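Local coordinates for periplasmic binding protein (Sulfurospirillum deleyianum, PDB 4PAG) that probably captures a solute in the periplasm and delivers it to an ABC importer, with a histidine molecule bound in this crystal, at residues V173-G178 with I231-T236; V217-I222 with W247-A252; T236-V241 with K256-V261. All blocks are in the same frame, centred on the assembly; numbering follows the deposited sequence. Where two conformers were deposited one is given.

Contact 1 (V173-G178 with I231-T236). With HIS (histidine), chain E.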
loop_
_atom_site.group_PDB
_atom_site.type_symbol
_atom_site.label_atom_id
_atom_site.label_comp_id
_atom_site.label_asym_id
_atom_site.label_seq_id
_atom_site.Cartn_x
_atom_site.Cartn_y
_atom_site.Cartn_z
ATOM N N VAL A 173 15.653 -10.805 4.085
ATOM C CA VAL A 173 15.416 -9.371 4.054
ATOM C C VAL A 173 14.959 -8.851 5.425
ATOM O O VAL A 173 14.156 -9.487 6.121
ATOM C CB VAL A 173 14.428 -8.982 2.910
ATOM C CG1 VAL A 173 13.106 -9.728 3.008
ATOM C CG2 VAL A 173 14.174 -7.480 2.879
ATOM N N TYR A 174 15.502 -7.696 5.804
ATOM C CA TYR A 174 15.102 -6.973 6.994
ATOM C C TYR A 174 14.394 -5.697 6.567
ATOM O O TYR A 174 14.921 -4.917 5.778
ATOM C CB TYR A 174 16.319 -6.632 7.863
ATOM C CG TYR A 174 15.973 -5.803 9.076
ATOM C CD1 TYR A 174 15.172 -6.324 10.086
ATOM C CD2 TYR A 174 16.419 -4.492 9.206
ATOM C CE1 TYR A 174 14.835 -5.570 11.191
ATOM C CE2 TYR A 174 16.086 -3.724 10.315
ATOM C CZ TYR A 174 15.294 -4.276 11.303
ATOM O OH TYR A 174 14.956 -3.550 12.408
ATOM N N TYR A 175 13.187 -5.497 7.082
ATOM C CA TYR A 175 12.413 -4.292 6.811
ATOM C C TYR A 175 12.697 -3.288 7.918
ATOM O O TYR A 175 12.254 -3.463 9.051
ATOM C CB TYR A 175 10.925 -4.647 6.752
ATOM C CG TYR A 175 9.976 -3.512 6.429
ATOM C CD1 TYR A 175 10.357 -2.441 5.623
ATOM C CD2 TYR A 175 8.677 -3.532 6.917
ATOM C CE1 TYR A 175 9.468 -1.415 5.323
ATOM C CE2 TYR A 175 7.785 -2.518 6.628
ATOM C CZ TYR A 175 8.178 -1.457 5.838
ATOM O OH TYR A 175 7.270 -0.449 5.574
ATOM N N ALA A 176 13.470 -2.254 7.597
ATOM C CA ALA A 176 13.937 -1.313 8.611
ATOM C C ALA A 176 13.011 -0.118 8.675
ATOM O O ALA A 176 12.948 0.677 7.748
ATOM C CB ALA A 176 15.357 -0.867 8.314
ATOM N N GLU A 177 12.300 0.008 9.787
ATOM C CA GLU A 177 11.358 1.094 9.982
ATOM C C GLU A 177 11.846 2.023 11.080
ATOM O O GLU A 177 12.759 1.681 11.836
ATOM C CB GLU A 177 9.990 0.522 10.335
ATOM C CG GLU A 177 9.361 -0.274 9.205
ATOM C CD GLU A 177 8.011 -0.830 9.609
ATOM O OE1 GLU A 177 8.008 -1.724 10.492
ATOM O OE2 GLU A 177 6.978 -0.367 9.062
ATOM N N GLY A 178 11.247 3.211 11.137
ATOM C CA GLY A 178 11.608 4.225 12.108
ATOM C C GLY A 178 12.891 4.962 11.774
ATOM O O GLY A 178 13.631 4.599 10.859
ATOM N N ILE A 231 15.473 -3.239 3.337
ATOM C CA ILE A 231 14.517 -2.307 2.757
ATOM C C ILE A 231 14.169 -1.278 3.825
ATOM O O ILE A 231 13.734 -1.642 4.918
ATOM C CB ILE A 231 13.241 -3.042 2.291
ATOM C CG1 ILE A 231 13.571 -4.118 1.245
ATOM C CG2 ILE A 231 12.217 -2.061 1.734
ATOM C CD1 ILE A 231 14.218 -3.609 -0.027
ATOM N N VAL A 232 14.350 -0.002 3.487
ATOM C CA VAL A 232 14.287 1.110 4.431
ATOM C C VAL A 232 13.128 2.059 4.108
ATOM O O VAL A 232 12.945 2.471 2.962
ATOM C CB VAL A 232 15.603 1.922 4.376
ATOM C CG1 VAL A 232 15.519 3.149 5.270
ATOM C CG2 VAL A 232 16.801 1.041 4.746
ATOM N N GLN A 233 12.360 2.426 5.127
ATOM C CA GLN A 233 11.228 3.339 4.939
ATOM C C GLN A 233 11.676 4.801 5.114
ATOM O O GLN A 233 11.358 5.664 4.297
ATOM C CB GLN A 233 10.116 2.949 5.924
ATOM C CG GLN A 233 8.661 3.121 5.510
ATOM C CD GLN A 233 8.356 2.963 4.027
ATOM O OE1 GLN A 233 8.549 3.889 3.267
ATOM N NE2 GLN A 233 7.795 1.822 3.635
ATOM N N ASN A 234 12.447 5.080 6.155
ATOM C CA ASN A 234 12.731 6.469 6.531
ATOM C C ASN A 234 14.038 6.997 5.920
ATOM O O ASN A 234 15.107 6.391 6.079
ATOM C CB ASN A 234 12.707 6.617 8.059
ATOM C CG ASN A 234 11.293 6.460 8.645
ATOM O OD1 ASN A 234 10.379 5.949 7.985
ATOM N ND2 ASN A 234 11.109 6.913 9.883
ATOM N N PRO A 235 13.963 8.129 5.205
ATOM C CA PRO A 235 15.178 8.643 4.572
ATOM C C PRO A 235 16.288 9.013 5.559
ATOM O O PRO A 235 17.454 8.900 5.193
ATOM C CB PRO A 235 14.695 9.879 3.800
ATOM C CG PRO A 235 13.390 10.243 4.407
ATOM C CD PRO A 235 12.786 8.967 4.909
ATOM N N THR A 236 15.950 9.418 6.789
ATOM C CA THR A 236 16.997 9.727 7.788
ATOM C C THR A 236 17.791 8.469 8.141
ATOM O O THR A 236 19.013 8.521 8.287
ATOM C CB THR A 236 16.478 10.377 9.104
ATOM O OG1 THR A 236 15.781 9.408 9.912
ATOM C CG2 THR A 236 15.575 11.549 8.823
HETATM N N HIS E . 14.294 9.841 -1.214
HETATM C CA HIS E . 12.841 9.530 -1.116
HETATM C C HIS E . 12.331 9.786 0.295
HETATM O O HIS E . 12.067 8.890 1.109
HETATM C CB HIS E . 12.561 8.093 -1.537
HETATM C CG HIS E . 13.225 7.702 -2.821
HETATM N ND1 HIS E . 13.614 6.409 -3.098
HETATM C CD2 HIS E . 13.573 8.439 -3.901
HETATM C CE1 HIS E . 14.163 6.364 -4.298
HETATM N NE2 HIS E . 14.151 7.582 -4.808
HETATM O OXT HIS E . 12.183 10.946 0.648
HETATM O O HOH W 1 13.543 3.390 8.293
HETATM O O HOH W 2 9.318 3.736 9.186
#

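Contact 2 (V217-I222 with W247-A252)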
loop_
_atom_site.group_PDB
_atom_site.type_symbol
_atom_site.label_atom_id
_atom_site.label_comp_id
_atom_site.label_asym_id
_atom_site.label_seq_id
_atom_site.Cartn_x
_atom_site.Cartn_y
_atom_site.Cartn_z
ATOM N N VAL A 217 13.159 -4.122 17.747
ATOM C CA VAL A 217 14.302 -5.013 17.566
ATOM C C VAL A 217 15.587 -4.231 17.881
ATOM O O VAL A 217 15.701 -3.059 17.539
ATOM C CB VAL A 217 14.326 -5.601 16.135
ATOM C CG1 VAL A 217 14.544 -4.526 15.092
ATOM C CG2 VAL A 217 15.385 -6.675 15.996
ATOM N N SER A 218 16.530 -4.870 18.561
ATOM C CA SER A 218 17.809 -4.227 18.882
ATOM C C SER A 218 18.798 -4.310 17.718
ATOM O O SER A 218 18.659 -5.157 16.830
ATOM C CB SER A 218 18.437 -4.873 20.111
ATOM O OG SER A 218 18.934 -6.163 19.792
ATOM N N PHE A 219 19.807 -3.439 17.743
ATOM C CA PHE A 219 20.901 -3.494 16.776
ATOM C C PHE A 219 21.553 -4.882 16.803
ATOM O O PHE A 219 21.847 -5.468 15.762
ATOM C CB PHE A 219 21.914 -2.381 17.078
ATOM C CG PHE A 219 23.135 -2.414 16.209
ATOM C CD1 PHE A 219 23.029 -2.269 14.836
ATOM C CD2 PHE A 219 24.399 -2.584 16.767
ATOM C CE1 PHE A 219 24.154 -2.307 14.032
ATOM C CE2 PHE A 219 25.528 -2.613 15.968
ATOM C CZ PHE A 219 25.403 -2.475 14.596
ATOM N N GLU A 220 21.716 -5.425 18.008
ATOM C CA GLU A 220 22.382 -6.704 18.197
ATOM C C GLU A 220 21.587 -7.842 17.535
ATOM O O GLU A 220 22.160 -8.757 16.944
ATOM C CB GLU A 220 22.614 -6.940 19.696
ATOM C CG GLU A 220 23.666 -6.004 20.323
ATOM C CD GLU A 220 23.271 -4.511 20.406
ATOM O OE1 GLU A 220 22.061 -4.169 20.556
ATOM O OE2 GLU A 220 24.196 -3.659 20.335
ATOM N N GLN A 221 20.264 -7.746 17.596
ATOM C CA GLN A 221 19.373 -8.700 16.943
ATOM C C GLN A 221 19.450 -8.637 15.409
ATOM O O GLN A 221 19.399 -9.665 14.732
ATOM C CB GLN A 221 17.933 -8.447 17.385
ATOM C CG GLN A 221 16.962 -9.510 16.901
ATOM C CD GLN A 221 17.308 -10.868 17.464
ATOM O OE1 GLN A 221 17.347 -11.036 18.671
ATOM N NE2 GLN A 221 17.576 -11.835 16.600
ATOM N N ILE A 222 19.560 -7.432 14.864
ATOM C CA ILE A 222 19.687 -7.254 13.408
ATOM C C ILE A 222 20.983 -7.899 12.908
ATOM O O ILE A 222 20.991 -8.576 11.879
ATOM C CB ILE A 222 19.629 -5.767 13.010
ATOM C CG1 ILE A 222 18.258 -5.183 13.375
ATOM C CG2 ILE A 222 19.907 -5.598 11.516
ATOM C CD1 ILE A 222 18.206 -3.670 13.425
ATOM N N TRP A 247 27.131 0.287 11.537
ATOM C CA TRP A 247 26.304 -0.481 10.603
ATOM C C TRP A 247 27.116 -1.222 9.542
ATOM O O TRP A 247 26.601 -2.119 8.893
ATOM C CB TRP A 247 25.270 0.414 9.937
ATOM C CG TRP A 247 24.300 0.954 10.911
ATOM C CD1 TRP A 247 24.380 2.142 11.569
ATOM C CD2 TRP A 247 23.108 0.317 11.373
ATOM N NE1 TRP A 247 23.305 2.296 12.401
ATOM C CE2 TRP A 247 22.505 1.189 12.302
ATOM C CE3 TRP A 247 22.485 -0.899 11.083
ATOM C CZ2 TRP A 247 21.322 0.880 12.952
ATOM C CZ3 TRP A 247 21.298 -1.204 11.729
ATOM C CH2 TRP A 247 20.724 -0.311 12.645
ATOM N N ALA A 248 28.380 -0.858 9.373
ATOM C CA ALA A 248 29.253 -1.533 8.412
ATOM C C ALA A 248 29.552 -2.989 8.784
ATOM O O ALA A 248 30.104 -3.720 7.978
ATOM C CB ALA A 248 30.553 -0.754 8.250
ATOM N N VAL A 249 29.213 -3.408 10.002
ATOM C CA VAL A 249 29.288 -4.829 10.364
ATOM C C VAL A 249 28.378 -5.703 9.488
ATOM O O VAL A 249 28.649 -6.882 9.287
ATOM C CB VAL A 249 28.969 -5.062 11.863
ATOM C CG1 VAL A 249 27.531 -4.690 12.213
ATOM C CG2 VAL A 249 29.219 -6.504 12.232
ATOM N N LEU A 250 27.302 -5.119 8.969
ATOM C CA LEU A 250 26.325 -5.871 8.190
ATOM C C LEU A 250 26.782 -6.081 6.748
ATOM O O LEU A 250 27.188 -5.131 6.074
ATOM C CB LEU A 250 24.993 -5.128 8.187
ATOM C CG LEU A 250 24.301 -4.952 9.541
ATOM C CD1 LEU A 250 23.054 -4.099 9.386
ATOM C CD2 LEU A 250 23.935 -6.292 10.157
ATOM N N LYS A 251 26.684 -7.317 6.266
ATOM C CA LYS A 251 27.058 -7.631 4.884
ATOM C C LYS A 251 26.186 -6.864 3.874
ATOM O O LYS A 251 26.669 -6.447 2.831
ATOM C CB LYS A 251 26.983 -9.139 4.609
ATOM C CG LYS A 251 27.871 -10.007 5.501
ATOM C CD LYS A 251 29.325 -10.089 5.035
ATOM C CE LYS A 251 30.120 -11.061 5.910
ATOM N NZ LYS A 251 31.550 -11.275 5.511
ATOM N N ALA A 252 24.903 -6.676 4.179
ATOM C CA ALA A 252 24.032 -5.910 3.297
ATOM C C ALA A 252 24.579 -4.494 3.106
ATOM O O ALA A 252 24.504 -3.942 2.009
ATOM C CB ALA A 252 22.609 -5.866 3.840
#

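Contact 3 (T236-V241 with K256-V261). With HIS (histidine), chain E.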
loop_
_atom_site.group_PDB
_atom_site.type_symbol
_atom_site.label_atom_id
_atom_site.label_comp_id
_atom_site.label_asym_id
_atom_site.label_seq_id
_atom_site.Cartn_x
_atom_site.Cartn_y
_atom_site.Cartn_z
ATOM N N THR A 236 15.950 9.418 6.789
ATOM C CA THR A 236 16.997 9.727 7.788
ATOM C C THR A 236 17.791 8.469 8.141
ATOM O O THR A 236 19.013 8.521 8.287
ATOM C CB THR A 236 16.478 10.377 9.104
ATOM O OG1 THR A 236 15.781 9.408 9.912
ATOM C CG2 THR A 236 15.575 11.549 8.823
ATOM N N PHE A 237 17.110 7.337 8.264
ATOM C CA PHE A 237 17.817 6.106 8.535
ATOM C C PHE A 237 18.679 5.673 7.346
ATOM O O PHE A 237 19.808 5.194 7.516
ATOM C CB PHE A 237 16.889 4.968 8.943
ATOM C CG PHE A 237 17.640 3.724 9.261
ATOM C CD1 PHE A 237 18.568 3.732 10.296
ATOM C CD2 PHE A 237 17.516 2.594 8.480
ATOM C CE1 PHE A 237 19.317 2.614 10.576
ATOM C CE2 PHE A 237 18.267 1.464 8.757
ATOM C CZ PHE A 237 19.173 1.477 9.803
ATOM N N TYR A 238 18.155 5.844 6.140
ATOM C CA TYR A 238 18.905 5.476 4.942
ATOM C C TYR A 238 20.258 6.204 4.870
ATOM O O TYR A 238 21.273 5.604 4.500
ATOM C CB TYR A 238 18.064 5.736 3.702
ATOM C CG TYR A 238 18.772 5.425 2.416
ATOM C CD1 TYR A 238 18.863 4.119 1.941
ATOM C CD2 TYR A 238 19.360 6.433 1.676
ATOM C CE1 TYR A 238 19.511 3.832 0.751
ATOM C CE2 TYR A 238 20.019 6.156 0.494
ATOM C CZ TYR A 238 20.092 4.856 0.037
ATOM O OH TYR A 238 20.756 4.604 -1.142
ATOM N N LYS A 239 20.280 7.480 5.245
ATOM C CA LYS A 239 21.549 8.222 5.364
ATOM C C LYS A 239 22.404 7.692 6.514
ATOM O O LYS A 239 23.596 7.436 6.351
ATOM C CB LYS A 239 21.299 9.719 5.592
ATOM C CG LYS A 239 20.598 10.478 4.474
ATOM C CD LYS A 239 21.214 10.220 3.109
ATOM C CE LYS A 239 21.393 11.501 2.304
ATOM N NZ LYS A 239 22.710 12.131 2.609
ATOM N N THR A 240 21.784 7.531 7.675
ATOM C CA THR A 240 22.484 7.075 8.878
ATOM C C THR A 240 23.216 5.754 8.672
ATOM O O THR A 240 24.375 5.613 9.083
ATOM C CB THR A 240 21.498 6.931 10.051
ATOM O OG1 THR A 240 21.071 8.233 10.466
ATOM C CG2 THR A 240 22.131 6.220 11.240
ATOM N N VAL A 241 22.550 4.798 8.025
ATOM C CA VAL A 241 23.080 3.439 7.898
ATOM C C VAL A 241 24.368 3.387 7.061
ATOM O O VAL A 241 25.169 2.467 7.213
ATOM C CB VAL A 241 21.996 2.446 7.364
ATOM C CG1 VAL A 241 21.740 2.637 5.883
ATOM C CG2 VAL A 241 22.387 1.003 7.642
ATOM N N LYS A 256 26.102 -2.738 -0.212
ATOM C CA LYS A 256 25.217 -1.635 -0.618
ATOM C C LYS A 256 23.839 -2.131 -1.070
ATOM O O LYS A 256 23.191 -1.525 -1.915
ATOM C CB LYS A 256 25.875 -0.779 -1.702
ATOM C CG LYS A 256 27.278 -0.300 -1.336
ATOM C CD LYS A 256 28.021 0.186 -2.569
ATOM C CE LYS A 256 29.175 1.104 -2.212
ATOM N NZ LYS A 256 30.195 0.440 -1.354
ATOM N N LYS A 257 23.386 -3.228 -0.477
ATOM C CA LYS A 257 22.067 -3.786 -0.773
ATOM C C LYS A 257 21.061 -3.281 0.274
ATOM O O LYS A 257 20.450 -4.050 1.028
ATOM C CB LYS A 257 22.149 -5.311 -0.842
ATOM C CG LYS A 257 22.896 -5.796 -2.083
ATOM C CD LYS A 257 23.370 -7.235 -1.972
ATOM C CE LYS A 257 22.246 -8.232 -2.165
ATOM N NZ LYS A 257 21.863 -8.385 -3.600
ATOM N N VAL A 258 20.925 -1.959 0.294
ATOM C CA VAL A 258 20.048 -1.228 1.193
ATOM C C VAL A 258 19.281 -0.243 0.313
ATOM O O VAL A 258 19.899 0.543 -0.401
ATOM C CB VAL A 258 20.858 -0.440 2.243
ATOM C CG1 VAL A 258 19.940 0.350 3.166
ATOM C CG2 VAL A 258 21.782 -1.362 3.040
ATOM N N TYR A 259 17.949 -0.291 0.339
ATOM C CA TYR A 259 17.138 0.473 -0.621
ATOM C C TYR A 259 16.002 1.212 0.059
ATOM O O TYR A 259 15.305 0.651 0.910
ATOM C CB TYR A 259 16.592 -0.454 -1.722
ATOM C CG TYR A 259 17.688 -1.278 -2.383
ATOM C CD1 TYR A 259 18.548 -0.707 -3.311
ATOM C CD2 TYR A 259 17.895 -2.608 -2.031
ATOM C CE1 TYR A 259 19.581 -1.442 -3.883
ATOM C CE2 TYR A 259 18.917 -3.356 -2.611
ATOM C CZ TYR A 259 19.750 -2.765 -3.541
ATOM O OH TYR A 259 20.755 -3.494 -4.125
ATOM N N LEU A 260 15.832 2.474 -0.327
ATOM C CA LEU A 260 14.819 3.349 0.243
ATOM C C LEU A 260 13.521 3.212 -0.556
ATOM O O LEU A 260 13.514 3.335 -1.771
ATOM C CB LEU A 260 15.309 4.800 0.218
ATOM C CG LEU A 260 14.461 5.895 0.856
ATOM C CD1 LEU A 260 14.290 5.680 2.350
ATOM C CD2 LEU A 260 15.085 7.261 0.574
ATOM N N VAL A 261 12.424 2.942 0.130
ATOM C CA VAL A 261 11.134 2.751 -0.541
ATOM C C VAL A 261 10.657 4.070 -1.158
ATOM O O VAL A 261 10.585 5.075 -0.460
ATOM C CB VAL A 261 10.061 2.237 0.447
ATOM C CG1 VAL A 261 8.712 2.097 -0.229
ATOM C CG2 VAL A 261 10.467 0.902 1.048
HETATM N N HIS E . 14.294 9.841 -1.214
HETATM C CA HIS E . 12.841 9.530 -1.116
HETATM C C HIS E . 12.331 9.786 0.295
HETATM O O HIS E . 12.067 8.890 1.109
HETATM C CB HIS E . 12.561 8.093 -1.537
HETATM C CG HIS E . 13.225 7.702 -2.821
HETATM N ND1 HIS E . 13.614 6.409 -3.098
HETATM C CD2 HIS E . 13.573 8.439 -3.901
HETATM C CE1 HIS E . 14.163 6.364 -4.298
HETATM N NE2 HIS E . 14.151 7.582 -4.808
HETATM O OXT HIS E . 12.183 10.946 0.648
HETATM O O HOH W 3 20.223 2.531 -2.563
#

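Contact 1 (V173-G178 with I231-T236)
Val173 meets Ile231 at the start of this parallel strand pair, CG2 lying 3.8 Å from Ile231 CG1. With CG1 at 56°, Val173 leaves CG2 opposite its backbone N, on the side where Ile231 runs. Tyr174 joins through its backbone: its O accepts from Ile231 N. Ala176 N then donates to Ile231 O at 2.8 Å, so the residue between, Tyr175, sits level with Ile231. Both side chains leave on one face of the sheet, where they also touch Leu195 of helix 193-197.

The Tyr175 ring reaches along the strand to Gln233. Gln233 NE2 donates to Tyr175 OH at 3.0 Å, and the bond is almost straight at 177°. The amide stands nearly perpendicular to the ring and points at its edge. Asp270 also bonds the hydroxyl, and Asn267 bonds Gln233 OE1, so both groups have further partners.

Ala176 packs with Val232 on the other face. Ala176 O accepts from Gln233 N at 3.2 Å, the last direct backbone bond of the pair. Beyond it, one water links Ala176 O, Gly178 O and Asn234 N; a second joins Gly178 N to Asn234 OD1. Asn234 ND2 bonds Asp179.

Asn234 holds the N-cap position of helix 235-243 without a side-chain capping bond, and Pro235 borders the bound histidine. Ligand-contacting loops at the carboxyl ends of parallel strands are characteristic of periplasmic binding protein lobes.

Contact 2 (V217-I222 with W247-A252)
The N-terminal turn of helix 219-225 packs here against the 3-10 turn and loop that lead into helix 251-254, on the outer side of an alpha/beta lobe. Phe219 and Trp247 carry the contact as a T-shaped pair. The edge of Phe219 points at one face of the indole. Its ring centre is 4.8 Å from that of the six-membered ring, and the planes stand at 71°. Phe219 CE1 comes to 3.7 Å from Trp247 CE3, while CD1 lies over CZ3 and CH2. Phe219 reaches the indole because chi1 of 175° places CG opposite its backbone N. The side chains run past each other in opposite directions, and the phenyl edge lies over the six-membered ring.

Val249 meets the far end of the phenyl group, its CG1 lying 3.9 Å from Phe219 CZ. Lys246 makes a cation-pi contact with the same phenyl ring.

Ile222 sits one turn along the helix and works on the inner side. Its CD1 touches the rim of the indole, 4.3 Å from Trp247 CH2. Its other branch, CG2, lies 4.1 Å from Leu250 CD1. Leu250 CD1 also lies in the indole plane, at its edge. Further inward, Ile222 rests on Tyr174 and Leu250 on Ile230, which joins this layer to the strands.

Ser218 caps the helix: its OG accepts from Gln221 N at 3.0 Å. The contact is a hydrophobic junction between a helix start and the turn before another helix, of the kind that covers the parallel sheet of an alpha/beta sandwich.

Contact 3 (T236-V241 with K256-V261)
Helix 236-241 runs nearly antiparallel to strand 258-260, at 155°, with the two axes 9.1 Å apart at their closest. Tyr238 makes the largest share of the contact. Its ring lies beneath Leu260, whose CB sits over one face in a CH-pi contact, 4.3 Å from the ring centroid. Val258 O approaches the ring edge in its plane, 3.5 Å from Tyr238 CE1. A water extends this side: it bonds Tyr238 OH at 2.6 Å and donates to Val258 O. Lys323 makes a cation-pi contact with the same ring.

This is the helix-on-strand layer of a parallel alpha/beta lobe, with strand 258-260 next to strand 229-232 in the sheet. One helical turn on, Val241 CG1 meets Val258 CG1 at 4.0 Å.

Leu260 faces both ways. With chi1 at -176°, CG is turned opposite the backbone N, and the branches part: CD1 reaches Tyr238 CB, while CD2 lies 3.4 Å from CB of the bound histidine. The ligand ND1 also donates a weak hydrogen bond to Leu260 O. With an alanine here, both methyl branches go, which would probably open a gap between the tyrosine CB and the ligand. Lys263 also bonds the ligand.

Of the segments described, 173-178 on strand 172-176 comes first in the chain. Contact 1 brings it beside strand 229-232, closing a loop of 52 residues. That loop contains 217-222, the first half of contact 2. Its second half, 247-252, comes after contact 1 has closed, so the two contacts cross. Tyr174 OH packs on Ile222 where they meet. Contact 3 opens at Thr236, which it shares with contact 1, and closes a short loop onto strand 258-260. Segment 247-252 lies inside that loop, so contacts 2 and 3 also cross; Trp247 packs on Phe237 there. Contacts 1 and 3 follow in series on adjoining strands and both reach the histidine, whereas contact 2 ties helix 219-225 to the 3-10 turn before helix 251-254.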